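Local coordinates for development-specific protein S (Myxococcus xanthus, PDB 1NPS), which assembles with calcium on the surface of myxospores as a spore coat protein, its N-terminal beta/gamma-crystallin domain binding two calcium ions, at residues N2-Y7 against G13-L18; Y7-Q12 against P73-V78. All coordinates share one frame; numbering follows the deposited sequence.

Interaction 1: N2-Y7 against G13-L18. With CA (calcium ion), chain B.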
ATOM      1  N   ASN A   2     -10.848  -2.986  -3.127  1.00  9.21           N
ATOM      2  CA  ASN A   2      -9.475  -3.190  -2.668  1.00  9.66           C
ATOM      3  C   ASN A   2      -8.452  -2.473  -3.509  1.00  8.40           C
ATOM      4  O   ASN A   2      -8.727  -2.081  -4.638  1.00  9.04           O
ATOM      5  CB  ASN A   2      -9.090  -4.674  -2.692  1.00 11.42           C
ATOM      6  CG  ASN A   2     -10.260  -5.588  -2.468  1.00 13.50           C
ATOM      7  OD1 ASN A   2     -10.988  -5.458  -1.484  1.00 14.41           O
ATOM      8  ND2 ASN A   2     -10.466  -6.514  -3.399  1.00 15.93           N
ATOM      9  N   ILE A   3      -7.292  -2.248  -2.904  1.00  6.57           N
ATOM     10  CA  ILE A   3      -6.164  -1.656  -3.594  1.00  4.93           C
ATOM     11  C   ILE A   3      -5.292  -2.885  -3.910  1.00  4.83           C
ATOM     12  O   ILE A   3      -5.405  -3.916  -3.236  1.00  4.46           O
ATOM     13  CB  ILE A   3      -5.349  -0.684  -2.678  1.00  3.10           C
ATOM     14  CG1 ILE A   3      -4.770  -1.441  -1.476  1.00  3.96           C
ATOM     15  CG2 ILE A   3      -6.219   0.502  -2.223  1.00  2.00           C
ATOM     16  CD1 ILE A   3      -3.480  -0.846  -0.943  1.00  4.11           C
ATOM     17  N   THR A   4      -4.446  -2.797  -4.928  1.00  5.31           N
ATOM     18  CA  THR A   4      -3.563  -3.912  -5.250  1.00  5.47           C
ATOM     19  C   THR A   4      -2.132  -3.361  -5.209  1.00  5.54           C
ATOM     20  O   THR A   4      -1.843  -2.326  -5.813  1.00  5.76           O
ATOM     21  CB  THR A   4      -3.884  -4.533  -6.634  1.00  6.10           C
ATOM     22  OG1 THR A   4      -5.301  -4.721  -6.758  1.00  6.72           O
ATOM     23  CG2 THR A   4      -3.224  -5.885  -6.763  1.00  5.52           C
ATOM     24  N   VAL A   5      -1.293  -3.967  -4.375  1.00  4.73           N
ATOM     25  CA  VAL A   5       0.096  -3.553  -4.233  1.00  5.26           C
ATOM     26  C   VAL A   5       1.021  -4.457  -5.034  1.00  5.42           C
ATOM     27  O   VAL A   5       0.874  -5.684  -5.011  1.00  6.76           O
ATOM     28  CB  VAL A   5       0.519  -3.532  -2.742  1.00  5.02           C
ATOM     29  CG1 VAL A   5      -0.341  -2.521  -1.971  1.00  5.21           C
ATOM     30  CG2 VAL A   5       0.390  -4.922  -2.125  1.00  4.78           C
ATOM     31  N   PHE A   6       2.011  -3.854  -5.689  1.00  6.14           N
ATOM     32  CA  PHE A   6       2.950  -4.595  -6.534  1.00  6.15           C
ATOM     33  C   PHE A   6       4.390  -4.514  -6.039  1.00  7.04           C
ATOM     34  O   PHE A   6       4.797  -3.510  -5.433  1.00  6.30           O
ATOM     35  CB  PHE A   6       2.879  -4.079  -7.979  1.00  5.37           C
ATOM     36  CG  PHE A   6       1.552  -4.313  -8.641  1.00  5.48           C
ATOM     37  CD1 PHE A   6       0.502  -3.415  -8.463  1.00  5.69           C
ATOM     38  CD2 PHE A   6       1.341  -5.451  -9.422  1.00  6.29           C
ATOM     39  CE1 PHE A   6      -0.739  -3.641  -9.052  1.00  5.96           C
ATOM     40  CE2 PHE A   6       0.115  -5.683 -10.011  1.00  5.10           C
ATOM     41  CZ  PHE A   6      -0.933  -4.777  -9.823  1.00  5.90           C
ATOM     42  N   TYR A   7       5.156  -5.582  -6.263  1.00  8.00           N
ATOM     43  CA  TYR A   7       6.559  -5.599  -5.840  1.00  9.86           C
ATOM     44  C   TYR A   7       7.474  -4.700  -6.665  1.00  8.98           C
ATOM     45  O   TYR A   7       8.463  -4.175  -6.136  1.00  7.96           O
ATOM     46  CB  TYR A   7       7.101  -7.026  -5.799  1.00 14.43           C
ATOM     47  CG  TYR A   7       6.926  -7.689  -4.445  1.00 18.72           C
ATOM     48  CD1 TYR A   7       5.780  -7.452  -3.669  1.00 20.51           C
ATOM     49  CD2 TYR A   7       7.913  -8.529  -3.930  1.00 19.96           C
ATOM     50  CE1 TYR A   7       5.627  -8.034  -2.413  1.00 21.04           C
ATOM     51  CE2 TYR A   7       7.773  -9.116  -2.674  1.00 21.60           C
ATOM     52  CZ  TYR A   7       6.628  -8.864  -1.920  1.00 22.36           C
ATOM     53  OH  TYR A   7       6.498  -9.432  -0.669  1.00 21.62           O
ATOM     54  N   GLY A  13       5.410  -7.584 -11.392  1.00  8.48           N
ATOM     55  CA  GLY A  13       5.786  -8.453 -10.292  1.00  7.50           C
ATOM     56  C   GLY A  13       4.681  -8.932  -9.370  1.00  7.71           C
ATOM     57  O   GLY A  13       3.500  -8.749  -9.637  1.00  6.90           O
ATOM     58  N   LYS A  14       5.094  -9.562  -8.276  1.00  8.41           N
ATOM     59  CA  LYS A  14       4.205 -10.101  -7.246  1.00  9.70           C
ATOM     60  C   LYS A  14       3.161  -9.071  -6.830  1.00  9.29           C
ATOM     61  O   LYS A  14       3.493  -7.918  -6.567  1.00  8.21           O
ATOM     62  CB  LYS A  14       5.042 -10.520  -6.038  1.00 10.79           C
ATOM     63  CG  LYS A  14       4.273 -11.138  -4.898  1.00 14.86           C
ATOM     64  CD  LYS A  14       5.236 -11.601  -3.816  1.00 17.39           C
ATOM     65  CE  LYS A  14       6.317 -12.516  -4.402  1.00 21.25           C
ATOM     66  NZ  LYS A  14       7.367 -12.942  -3.416  1.00 22.64           N
ATOM     67  N   GLN A  15       1.910  -9.511  -6.743  1.00  8.56           N
ATOM     68  CA  GLN A  15       0.804  -8.634  -6.386  1.00  8.76           C
ATOM     69  C   GLN A  15      -0.136  -9.240  -5.345  1.00  9.24           C
ATOM     70  O   GLN A  15      -0.289 -10.462  -5.286  1.00  9.99           O
ATOM     71  CB  GLN A  15       0.028  -8.259  -7.646  1.00  8.87           C
ATOM     72  CG  GLN A  15      -0.521  -9.425  -8.430  1.00  9.13           C
ATOM     73  CD  GLN A  15      -1.197  -8.973  -9.701  1.00 10.52           C
ATOM     74  OE1 GLN A  15      -0.593  -8.963 -10.776  1.00 11.11           O
ATOM     75  NE2 GLN A  15      -2.457  -8.586  -9.587  1.00 12.18           N
ATOM     76  N   VAL A  16      -0.735  -8.381  -4.515  1.00  8.91           N
ATOM     77  CA  VAL A  16      -1.648  -8.796  -3.439  1.00  8.71           C
ATOM     78  C   VAL A  16      -2.734  -7.738  -3.217  1.00  9.15           C
ATOM     79  O   VAL A  16      -2.428  -6.546  -3.113  1.00  9.14           O
ATOM     80  CB  VAL A  16      -0.883  -8.968  -2.066  1.00  9.25           C
ATOM     81  CG1 VAL A  16      -1.856  -9.208  -0.927  1.00  7.88           C
ATOM     82  CG2 VAL A  16       0.133 -10.107  -2.126  1.00  8.30           C
ATOM     83  N   ASP A  17      -3.982  -8.172  -3.084  1.00  8.55           N
ATOM     84  CA  ASP A  17      -5.103  -7.261  -2.843  1.00 10.46           C
ATOM     85  C   ASP A  17      -5.298  -6.981  -1.353  1.00 10.16           C
ATOM     86  O   ASP A  17      -5.113  -7.865  -0.532  1.00 10.62           O
ATOM     87  CB  ASP A  17      -6.414  -7.851  -3.377  1.00 11.90           C
ATOM     88  CG  ASP A  17      -6.470  -7.894  -4.881  1.00 13.67           C
ATOM     89  OD1 ASP A  17      -5.770  -7.094  -5.527  1.00 14.15           O
ATOM     90  OD2 ASP A  17      -7.230  -8.727  -5.416  1.00 17.22           O
ATOM     91  N   LEU A  18      -5.643  -5.741  -1.012  1.00  8.72           N
ATOM     92  CA  LEU A  18      -5.892  -5.375   0.383  1.00  9.01           C
ATOM     93  C   LEU A  18      -7.229  -4.668   0.537  1.00  8.37           C
ATOM     94  O   LEU A  18      -7.400  -3.555   0.036  1.00  7.89           O
ATOM     95  CB  LEU A  18      -4.811  -4.432   0.915  1.00  9.74           C
ATOM     96  CG  LEU A  18      -3.394  -4.979   1.039  1.00 11.72           C
ATOM     97  CD1 LEU A  18      -2.464  -3.868   1.499  1.00 10.81           C
ATOM     98  CD2 LEU A  18      -3.408  -6.152   2.020  1.00 12.68           C
TER
HETATM   99 CA    CA B  90       9.573  -3.076  -4.809  1.00 16.85          CA
HETATM  100  O   HOH W   1      10.613  -4.269  -4.784  1.00 42.48           O
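The first beta hairpin of the N-terminal Greek key motif pairs Ile3–Phe6 with Gln15–Leu18, antiparallel strands in a beta/gamma-crystallin domain. Ile3 with Leu18 and Val5 with Val16 are the hydrogen-bonded pairs; Leu18 N donates to Ile3 O at 2.9 Å and Ile3 N to Leu18 O at 3.2 Å. Ile3, Val5, Val16 and Leu18 share one face, where Ile3 CG1 reaches Leu18 CB at 3.8 Å; strand 80-85 of the second sheet covers Ile3 and Leu18 with Val83. On the other face Thr4 and Asp17 lie side by side, and Thr4 OG1 donates to Asp17 OD1 at 2.7 Å, nearly along the C-O axis of the carboxylate. Next to them Gln15 lies alongside Phe6, its amide turned 65° from the ring, with OE1 at the ring edge 3.4 Å from Phe6 CE2. At the corner of the chain, Tyr7 N donates to Lys14 O at 2.9 Å, while the Tyr7 carbonyl oxygen binds a calcium ion. The Tyr7 hydroxyl is hydrogen-bonded to Glu34 N. Lys14 leaves its backbone with CG anti to N (chi1 -178°) and bends at chi3, laying CD over one face of the Tyr7 ring in a CH-pi contact, 3.7 Å from the centroid.

Interaction 2: Y7-Q12 against P73-V78. With CA (calcium ion), chain B.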
ATOM      1  N   TYR A   7       5.156  -5.582  -6.263  1.00  8.00           N
ATOM      2  CA  TYR A   7       6.559  -5.599  -5.840  1.00  9.86           C
ATOM      3  C   TYR A   7       7.474  -4.700  -6.665  1.00  8.98           C
ATOM      4  O   TYR A   7       8.463  -4.175  -6.136  1.00  7.96           O
ATOM      5  CB  TYR A   7       7.101  -7.026  -5.799  1.00 14.43           C
ATOM      6  CG  TYR A   7       6.926  -7.689  -4.445  1.00 18.72           C
ATOM      7  CD1 TYR A   7       5.780  -7.452  -3.669  1.00 20.51           C
ATOM      8  CD2 TYR A   7       7.913  -8.529  -3.930  1.00 19.96           C
ATOM      9  CE1 TYR A   7       5.627  -8.034  -2.413  1.00 21.04           C
ATOM     10  CE2 TYR A   7       7.773  -9.116  -2.674  1.00 21.60           C
ATOM     11  CZ  TYR A   7       6.628  -8.864  -1.920  1.00 22.36           C
ATOM     12  OH  TYR A   7       6.498  -9.432  -0.669  1.00 21.62           O
ATOM     13  N   ASN A   8       7.127  -4.493  -7.934  1.00  7.82           N
ATOM     14  CA  ASN A   8       7.902  -3.637  -8.834  1.00  8.45           C
ATOM     15  C   ASN A   8       7.049  -2.492  -9.377  1.00  8.53           C
ATOM     16  O   ASN A   8       5.814  -2.523  -9.288  1.00  7.02           O
ATOM     17  CB  ASN A   8       8.482  -4.438 -10.003  1.00 11.24           C
ATOM     18  CG  ASN A   8       9.438  -5.533  -9.553  1.00 12.94           C
ATOM     19  OD1 ASN A   8       9.344  -6.673 -10.007  1.00 16.57           O
ATOM     20  ND2 ASN A   8      10.353  -5.197  -8.648  1.00 16.45           N
ATOM     21  N   GLU A   9       7.716  -1.462  -9.889  1.00  7.52           N
ATOM     22  CA  GLU A   9       7.039  -0.296 -10.458  1.00  8.49           C
ATOM     23  C   GLU A   9       6.216  -0.627 -11.714  1.00  8.15           C
ATOM     24  O   GLU A   9       6.359  -1.695 -12.302  1.00  6.45           O
ATOM     25  CB  GLU A   9       8.062   0.812 -10.765  1.00  9.24           C
ATOM     26  CG  GLU A   9       8.705   1.415  -9.512  1.00 10.92           C
ATOM     27  CD  GLU A   9       9.587   2.626  -9.780  1.00 12.21           C
ATOM     28  OE1 GLU A   9      10.115   2.775 -10.900  1.00 13.30           O
ATOM     29  OE2 GLU A   9       9.762   3.440  -8.851  1.00 14.81           O
ATOM     30  N   ASP A  10       5.342   0.301 -12.102  1.00  9.51           N
ATOM     31  CA  ASP A  10       4.488   0.149 -13.284  1.00 10.32           C
ATOM     32  C   ASP A  10       3.612  -1.094 -13.228  1.00  9.11           C
ATOM     33  O   ASP A  10       3.384  -1.741 -14.233  1.00  6.92           O
ATOM     34  CB  ASP A  10       5.337   0.130 -14.564  1.00 14.04           C
ATOM     35  CG  ASP A  10       6.191   1.383 -14.719  1.00 18.08           C
ATOM     36  OD1 ASP A  10       5.730   2.480 -14.332  1.00 20.84           O
ATOM     37  OD2 ASP A  10       7.322   1.271 -15.229  1.00 19.72           O
ATOM     38  N   PHE A  11       3.152  -1.429 -12.029  1.00  9.80           N
ATOM     39  CA  PHE A  11       2.285  -2.583 -11.802  1.00 10.14           C
ATOM     40  C   PHE A  11       2.848  -3.927 -12.310  1.00 10.34           C
ATOM     41  O   PHE A  11       2.149  -4.690 -12.973  1.00  8.74           O
ATOM     42  CB  PHE A  11       0.892  -2.307 -12.404  1.00 10.71           C
ATOM     43  CG  PHE A  11       0.405  -0.882 -12.194  1.00 11.37           C
ATOM     44  CD1 PHE A  11       0.444  -0.287 -10.933  1.00  9.92           C
ATOM     45  CD2 PHE A  11      -0.048  -0.122 -13.272  1.00 11.70           C
ATOM     46  CE1 PHE A  11       0.043   1.038 -10.757  1.00 10.30           C
ATOM     47  CE2 PHE A  11      -0.449   1.208 -13.093  1.00 11.09           C
ATOM     48  CZ  PHE A  11      -0.399   1.780 -11.836  1.00  9.32           C
ATOM     49  N   GLN A  12       4.097  -4.228 -11.969  1.00  9.39           N
ATOM     50  CA  GLN A  12       4.709  -5.488 -12.395  1.00 10.32           C
ATOM     51  C   GLN A  12       5.065  -6.322 -11.176  1.00  9.01           C
ATOM     52  O   GLN A  12       5.059  -5.822 -10.067  1.00  9.77           O
ATOM     53  CB  GLN A  12       5.986  -5.229 -13.197  1.00 12.73           C
ATOM     54  CG  GLN A  12       5.784  -4.491 -14.502  1.00 15.38           C
ATOM     55  CD  GLN A  12       5.602  -5.432 -15.666  1.00 17.68           C
ATOM     56  OE1 GLN A  12       6.477  -6.246 -15.959  1.00 22.02           O
ATOM     57  NE2 GLN A  12       4.478  -5.320 -16.351  1.00 20.72           N
ATOM     58  N   PRO A  73      10.079   8.447  -2.915  1.00 12.44           N
ATOM     59  CA  PRO A  73      10.827   8.152  -1.681  1.00 12.53           C
ATOM     60  C   PRO A  73      10.335   6.968  -0.833  1.00 11.05           C
ATOM     61  O   PRO A  73      11.100   6.407  -0.057  1.00  9.97           O
ATOM     62  CB  PRO A  73      10.786   9.489  -0.928  1.00 12.70           C
ATOM     63  CG  PRO A  73       9.464  10.077  -1.366  1.00 13.20           C
ATOM     64  CD  PRO A  73       9.446   9.778  -2.848  1.00 11.92           C
ATOM     65  N   LEU A  74       9.059   6.609  -0.950  1.00  9.75           N
ATOM     66  CA  LEU A  74       8.545   5.481  -0.189  1.00  9.60           C
ATOM     67  C   LEU A  74       8.693   4.142  -0.924  1.00  9.74           C
ATOM     68  O   LEU A  74       8.236   3.105  -0.442  1.00  9.93           O
ATOM     69  CB  LEU A  74       7.098   5.721   0.262  1.00 12.21           C
ATOM     70  CG  LEU A  74       6.986   6.372   1.655  1.00 15.11           C
ATOM     71  CD1 LEU A  74       7.153   7.888   1.562  1.00 14.69           C
ATOM     72  CD2 LEU A  74       5.651   6.029   2.296  1.00 14.70           C
ATOM     73  N   ASN A  75       9.320   4.167  -2.097  1.00  8.17           N
ATOM     74  CA  ASN A  75       9.523   2.943  -2.846  1.00  8.13           C
ATOM     75  C   ASN A  75      10.341   1.995  -1.979  1.00  8.71           C
ATOM     76  O   ASN A  75      11.363   2.400  -1.417  1.00  8.65           O
ATOM     77  CB  ASN A  75      10.275   3.229  -4.148  1.00  9.13           C
ATOM     78  CG  ASN A  75      10.718   1.960  -4.852  1.00  9.17           C
ATOM     79  OD1 ASN A  75       9.901   1.147  -5.262  1.00  9.62           O
ATOM     80  ND2 ASN A  75      12.025   1.763  -4.948  1.00 10.57           N
ATOM     81  N   ASN A  76       9.901   0.739  -1.875  1.00  8.39           N
ATOM     82  CA  ASN A  76      10.605  -0.261  -1.067  1.00  7.92           C
ATOM     83  C   ASN A  76      10.892   0.286   0.338  1.00  7.81           C
ATOM     84  O   ASN A  76      11.969   0.071   0.905  1.00  7.90           O
ATOM     85  CB  ASN A  76      11.915  -0.697  -1.748  1.00  8.81           C
ATOM     86  CG  ASN A  76      11.688  -1.585  -2.987  1.00  8.74           C
ATOM     87  OD1 ASN A  76      10.580  -2.088  -3.239  1.00  7.90           O
ATOM     88  ND2 ASN A  76      12.753  -1.817  -3.736  1.00  7.15           N
ATOM     89  N   ASN A  77       9.908   0.971   0.906  1.00  7.83           N
ATOM     90  CA  ASN A  77      10.039   1.572   2.223  1.00  8.56           C
ATOM     91  C   ASN A  77       8.726   1.636   2.969  1.00  7.51           C
ATOM     92  O   ASN A  77       8.552   2.513   3.804  1.00  8.54           O
ATOM     93  CB  ASN A  77      10.591   3.002   2.113  1.00  9.60           C
ATOM     94  CG  ASN A  77      12.102   3.069   2.261  1.00 12.30           C
ATOM     95  OD1 ASN A  77      12.691   2.387   3.101  1.00 13.03           O
ATOM     96  ND2 ASN A  77      12.739   3.913   1.452  1.00 13.42           N
ATOM     97  N   VAL A  78       7.766   0.788   2.626  1.00  6.97           N
ATOM     98  CA  VAL A  78       6.474   0.800   3.320  1.00  7.49           C
ATOM     99  C   VAL A  78       6.421  -0.314   4.369  1.00  6.32           C
ATOM    100  O   VAL A  78       6.688  -1.478   4.062  1.00  6.93           O
ATOM    101  CB  VAL A  78       5.280   0.701   2.323  1.00  8.11           C
ATOM    102  CG1 VAL A  78       3.955   0.668   3.063  1.00  7.81           C
ATOM    103  CG2 VAL A  78       5.288   1.899   1.366  1.00  9.31           C
TER
HETATM  104 CA    CA B  90       9.573  -3.076  -4.809  1.00 16.85          CA
HETATM  105  O   HOH W   1      10.613  -4.269  -4.784  1.00 42.48           O
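Two loops approach through a calcium ion rather than by backbone pairing: Tyr7, at a corner of the chain, has its CA 8.2 Å from the CA of Asn76, within the type II turn Leu74–Asn77. Tyr7 contributes its backbone carbonyl, O lying 2.0 Å from the calcium. From the other loop Asn76 offers the amide oxygen of its side chain, OD1 at 2.1 Å, while its ND2 stays 3.6 Å from the ion. The Asn76 CG lies beside the backbone N and anti to the carbonyl carbon (chi1 -72°), which carries the amide from the turn to the metal. The two oxygens, Tyr7 O and Asn76 OD1, remain 4.2 Å apart and meet through the ion. Thr37 O and Ser39 OG also bind it. At the margin, Glu9 OE2 comes only to 4.3 Å from Asn75 OD1, which has a weak hydrogen bond with Ser39 OG. Within the second loop, Asn77 ND2 makes a weak bond to Pro73 O. The direct meeting is slight, burying 80 Å² in all. By attracting the Tyr7 carbonyl and Asn76 amide dipoles, the calcium probably supplies the main direct link between these two residues, while backbone bonding of Asp10 with Glu69 also holds the first loop near the second motif.

How the interactions relate
Tyr7 belongs to both contacts and faces two ways: its N–H and ring serve the hairpin of interaction 1, and its carbonyl oxygen serves the calcium of interaction 2. The centres of the two contacts lie about 10 Å apart. Along the chain their segments alternate, for 7-12 is the connection that leads from strand 3-6 toward strand 15-18. That loop also packs back on the hairpin, with Phe6 CB 3.5 Å from Gln12 O and Phe6 CD2 3.6 Å from Phe11 C. The calcium thus ties the hairpin end of the first Greek key to residues 73-78 of the second; the second calcium ion of the domain lies about 8 Å from the Asn76 side chain.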